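Local coordinates for protein oxidoreductase YdhF (Escherichia coli, PDB 1OG6) that is probably an NADPH-dependent oxidoreductase of the aldo/keto reductase family, built as an alpha/beta barrel that binds NADP, at residues D137-A140 / D141-H145; D221-Q224 / P225-D228. All coordinates share one frame; numbering follows the deposited sequence.

Contact 1: D137-A140 / D141-H145; sequences DEVA and DAFKH
Four consecutive backbone bonds of an alpha-helix join D137-A140 to D141-H145: the amides of D141, A142, F143 and K144 each point back to the carbonyl four residues earlier, from the 3.2 Å of A142 N to E138 O down to the 2.9 Å of K144 N to A140 O. V139 and F143, one turn apart, carry the side-chain contact. They lie side by side and point the same way, and the CG1 methyl of V139 sits over one face of the F143 ring, 3.9 Å from its centroid and 17° off the normal, a CH-pi contact displaced toward the CZ rim. With CG1 anti to the backbone N of V139 (chi1 -179°), this branch is the one turned along the helix to the phenyl, while CG2 takes the position beside the N. The D137 carboxylate lies at the subunit boundary, while that of D141 is exposed. Any repulsion between D137 OD1 and D141 OD2, 6.2 Å apart, is likely to be eased by the salt bridge of D137 OD1 with R203 of the second subunit. K144, bent at chi2 and chi4, folds its aliphatic part back alongside the A140 carbonyl. In the barrel this is helix 136-147 of the beta-alpha-beta unit that links strands 122-127 and 152-158: V139 and F143 both rest on I127 of the first strand, F143 stacks with F155 of the second, and A142 packs on I106 and I107 of helix 103-116.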
loop_
_atom_site.group_PDB
_atom_site.type_symbol
_atom_site.label_atom_id
_atom_site.label_comp_id
_atom_site.label_asym_id
_atom_site.label_seq_id
_atom_site.Cartn_x
_atom_site.Cartn_y
_atom_site.Cartn_z
ATOM N N ASP C 137 -5.825 10.484 -17.897
ATOM C CA ASP C 137 -5.719 10.911 -19.279
ATOM C C ASP C 137 -6.046 12.379 -19.484
ATOM O O ASP C 137 -5.398 13.044 -20.280
ATOM C CB ASP C 137 -6.613 10.048 -20.163
ATOM C CG ASP C 137 -6.230 8.591 -20.118
ATOM O OD1 ASP C 137 -5.106 8.249 -20.552
ATOM O OD2 ASP C 137 -7.055 7.790 -19.636
ATOM N N GLU C 138 -7.046 12.888 -18.774
ATOM C CA GLU C 138 -7.418 14.288 -18.915
ATOM C C GLU C 138 -6.307 15.202 -18.429
ATOM O O GLU C 138 -6.011 16.220 -19.052
ATOM C CB GLU C 138 -8.689 14.593 -18.130
ATOM C CG GLU C 138 -9.979 14.278 -18.862
ATOM C CD GLU C 138 -11.168 14.997 -18.243
ATOM O OE1 GLU C 138 -11.592 14.625 -17.122
ATOM O OE2 GLU C 138 -11.668 15.954 -18.880
ATOM N N VAL C 139 -5.694 14.839 -17.310
ATOM C CA VAL C 139 -4.616 15.636 -16.752
ATOM C C VAL C 139 -3.369 15.551 -17.619
ATOM O O VAL C 139 -2.653 16.530 -17.779
ATOM C CB VAL C 139 -4.264 15.169 -15.338
ATOM C CG1 VAL C 139 -3.155 16.030 -14.771
ATOM C CG2 VAL C 139 -5.490 15.230 -14.460
ATOM N N ALA C 140 -3.105 14.378 -18.180
ATOM C CA ALA C 140 -1.936 14.197 -19.021
ATOM C C ALA C 140 -2.015 15.073 -20.256
ATOM O O ALA C 140 -1.006 15.605 -20.695
ATOM C CB ALA C 140 -1.807 12.753 -19.424
ATOM N N ASP C 141 -3.217 15.222 -20.815
ATOM C CA ASP C 141 -3.416 16.038 -22.017
ATOM C C ASP C 141 -3.263 17.522 -21.723
ATOM O O ASP C 141 -2.683 18.258 -22.517
ATOM C CB ASP C 141 -4.798 15.783 -22.645
ATOM C CG ASP C 141 -4.953 14.357 -23.176
ATOM O OD1 ASP C 141 -3.966 13.808 -23.723
ATOM O OD2 ASP C 141 -6.068 13.789 -23.060
ATOM N N ALA C 142 -3.790 17.970 -20.589
ATOM C CA ALA C 142 -3.659 19.371 -20.224
ATOM C C ALA C 142 -2.169 19.671 -20.072
ATOM O O ALA C 142 -1.718 20.773 -20.348
ATOM C CB ALA C 142 -4.385 19.644 -18.918
ATOM N N PHE C 143 -1.410 18.668 -19.643
ATOM C CA PHE C 143 0.024 18.809 -19.441
ATOM C C PHE C 143 0.822 18.825 -20.743
ATOM O O PHE C 143 1.738 19.625 -20.893
ATOM C CB PHE C 143 0.533 17.688 -18.522
ATOM C CG PHE C 143 0.268 17.928 -17.050
ATOM C CD1 PHE C 143 -0.486 19.017 -16.622
ATOM C CD2 PHE C 143 0.775 17.059 -16.089
ATOM C CE1 PHE C 143 -0.726 19.234 -15.267
ATOM C CE2 PHE C 143 0.536 17.274 -14.730
ATOM C CZ PHE C 143 -0.215 18.361 -14.322
ATOM N N LYS C 144 0.481 17.943 -21.679
ATOM C CA LYS C 144 1.184 17.889 -22.963
ATOM C C LYS C 144 1.014 19.237 -23.648
ATOM O O LYS C 144 1.912 19.721 -24.342
ATOM C CB LYS C 144 0.596 16.798 -23.866
ATOM C CG LYS C 144 0.553 15.405 -23.258
ATOM C CD LYS C 144 1.942 14.827 -23.053
ATOM C CE LYS C 144 1.865 13.402 -22.515
ATOM N NZ LYS C 144 1.102 12.473 -23.398
ATOM N N HIS C 145 -0.158 19.832 -23.443
ATOM C CA HIS C 145 -0.484 21.118 -24.029
ATOM C C HIS C 145 0.376 22.225 -23.441
ATOM O O HIS C 145 1.218 22.791 -24.130
ATOM C CB HIS C 145 -1.959 21.443 -23.799
ATOM C CG HIS C 145 -2.389 22.740 -24.411
ATOM N ND1 HIS C 145 -2.494 22.920 -25.774
ATOM C CD2 HIS C 145 -2.690 23.934 -23.848
ATOM C CE1 HIS C 145 -2.839 24.171 -26.025
ATOM N NE2 HIS C 145 -2.962 24.807 -24.874
#

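Contact 2: D221-Q224 / P225-D228; sequences DYFQ and PLRD
The R227 guanidinium is covered on one face by the amide end of Q224, which crosses it with the two planes 25° apart and lies offset toward the rim. At its edge, near the plane, come F223 O and D221 CA, the latter 3.9 Å from R227 NH2. The F223 ring meets L226 obliquely, CD2 to CD2 at 4.5 Å. F223 holds the N-cap position of helix 224-237, and its carbonyl takes two bonds from R227: one from the backbone N at 2.9 Å, lying in the carbonyl plane, and a weak one from NE at 3.3 Å. The bend at chi3 (-61°) turns the guanidinium back toward F223 and the start of the helix. With a leucine at R227, F223 O would probably lose its bond from NE, keeping the one from the backbone N, and the Q224 amide would lose the flat group it lies against. L226, the buried member, packs on P185, V186, and I288 and A292 of helix 282-293. Chemically the helix start is mixed, with R227 and Q224 on its polar side and L226 packed against the protein. The guanidinium charge is probably not helped by the positive end of the helix dipole; what holds the group there is F223 O at its edge, weakly through NE.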
loop_
_atom_site.group_PDB
_atom_site.type_symbol
_atom_site.label_atom_id
_atom_site.label_comp_id
_atom_site.label_asym_id
_atom_site.label_seq_id
_atom_site.Cartn_x
_atom_site.Cartn_y
_atom_site.Cartn_z
ATOM N N ASP C 221 -0.321 23.926 22.927
ATOM C CA ASP C 221 0.159 23.498 24.239
ATOM C C ASP C 221 0.305 21.988 24.412
ATOM O O ASP C 221 0.557 21.503 25.511
ATOM C CB ASP C 221 -0.755 24.065 25.330
ATOM C CG ASP C 221 -2.226 23.804 25.061
ATOM O OD1 ASP C 221 -2.642 23.864 23.883
ATOM O OD2 ASP C 221 -2.974 23.558 26.034
ATOM N N TYR C 222 0.159 21.245 23.324
ATOM C CA TYR C 222 0.289 19.797 23.383
ATOM C C TYR C 222 1.646 19.382 22.843
ATOM O O TYR C 222 1.893 18.198 22.606
ATOM C CB TYR C 222 -0.811 19.133 22.560
ATOM C CG TYR C 222 -2.183 19.633 22.912
ATOM C CD1 TYR C 222 -2.938 20.354 21.990
ATOM C CD2 TYR C 222 -2.712 19.425 24.182
ATOM C CE1 TYR C 222 -4.188 20.861 22.325
ATOM C CE2 TYR C 222 -3.959 19.926 24.528
ATOM C CZ TYR C 222 -4.693 20.644 23.597
ATOM O OH TYR C 222 -5.924 21.154 23.939
ATOM N N PHE C 223 2.528 20.359 22.661
ATOM C CA PHE C 223 3.856 20.092 22.126
ATOM C C PHE C 223 4.997 20.550 23.022
ATOM O O PHE C 223 6.102 20.776 22.535
ATOM C CB PHE C 223 4.003 20.747 20.751
ATOM C CG PHE C 223 3.168 20.104 19.680
ATOM C CD1 PHE C 223 2.415 20.884 18.807
ATOM C CD2 PHE C 223 3.139 18.721 19.538
ATOM C CE1 PHE C 223 1.647 20.295 17.813
ATOM C CE2 PHE C 223 2.374 18.122 18.544
ATOM C CZ PHE C 223 1.627 18.911 17.681
ATOM N N GLN C 224 4.752 20.690 24.320
ATOM C CA GLN C 224 5.821 21.119 25.210
ATOM C C GLN C 224 6.957 20.106 25.290
ATOM O O GLN C 224 8.124 20.482 25.373
ATOM C CB GLN C 224 5.289 21.411 26.609
ATOM C CG GLN C 224 5.075 22.891 26.863
ATOM C CD GLN C 224 6.252 23.734 26.393
ATOM O OE1 GLN C 224 7.410 23.395 26.636
ATOM N NE2 GLN C 224 5.957 24.841 25.723
ATOM N N PRO C 225 6.635 18.805 25.274
ATOM C CA PRO C 225 7.713 17.812 25.345
ATOM C C PRO C 225 8.630 17.936 24.124
ATOM O O PRO C 225 9.843 17.735 24.217
ATOM C CB PRO C 225 6.956 16.485 25.364
ATOM C CG PRO C 225 5.663 16.842 26.022
ATOM C CD PRO C 225 5.316 18.155 25.373
ATOM N N LEU C 226 8.028 18.275 22.987
ATOM C CA LEU C 226 8.754 18.432 21.737
ATOM C C LEU C 226 9.543 19.727 21.682
ATOM O O LEU C 226 10.585 19.787 21.044
ATOM C CB LEU C 226 7.791 18.397 20.554
ATOM C CG LEU C 226 8.428 18.795 19.224
ATOM C CD1 LEU C 226 9.481 17.772 18.835
ATOM C CD2 LEU C 226 7.365 18.903 18.151
ATOM N N ARG C 227 9.042 20.774 22.324
ATOM C CA ARG C 227 9.754 22.042 22.322
ATOM C C ARG C 227 10.852 22.037 23.373
ATOM O O ARG C 227 11.825 22.784 23.273
ATOM C CB ARG C 227 8.791 23.191 22.580
ATOM C CG ARG C 227 8.169 23.735 21.320
ATOM C CD ARG C 227 7.072 24.714 21.647
ATOM N NE ARG C 227 6.013 24.062 22.403
ATOM C CZ ARG C 227 4.845 24.618 22.683
ATOM N NH1 ARG C 227 4.582 25.847 22.269
ATOM N NH2 ARG C 227 3.943 23.945 23.378
ATOM N N ASP C 228 10.694 21.191 24.385
ATOM C CA ASP C 228 11.693 21.089 25.436
ATOM C C ASP C 228 12.862 20.324 24.871
ATOM O O ASP C 228 14.011 20.703 25.069
ATOM C CB ASP C 228 11.132 20.351 26.647
ATOM C CG ASP C 228 10.084 21.155 27.383
ATOM O OD1 ASP C 228 9.512 20.628 28.354
ATOM O OD2 ASP C 228 9.831 22.316 27.000
#

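In the fold
Contact 1 is a turn within a helix, and contact 2 is a loop running into the start of one; both lie at the outside of the same barrel, on opposite sides of the chain's centre. Their own centres are 45 Å apart and their nearest atoms about 32 Å, so they do not touch. The F143 side chain of contact 1 is about 14 Å from the bound NADP and about 10 Å from that of S158, an NADP-binding residue at the end of strand 152-158. Contact 2 directly follows the NADP-binding run that ends at D220, whose side chain is about 3 Å from that of Y222, and its R227 side chain is about 9 Å from the cofactor. Contact 1 alone borders the second subunit.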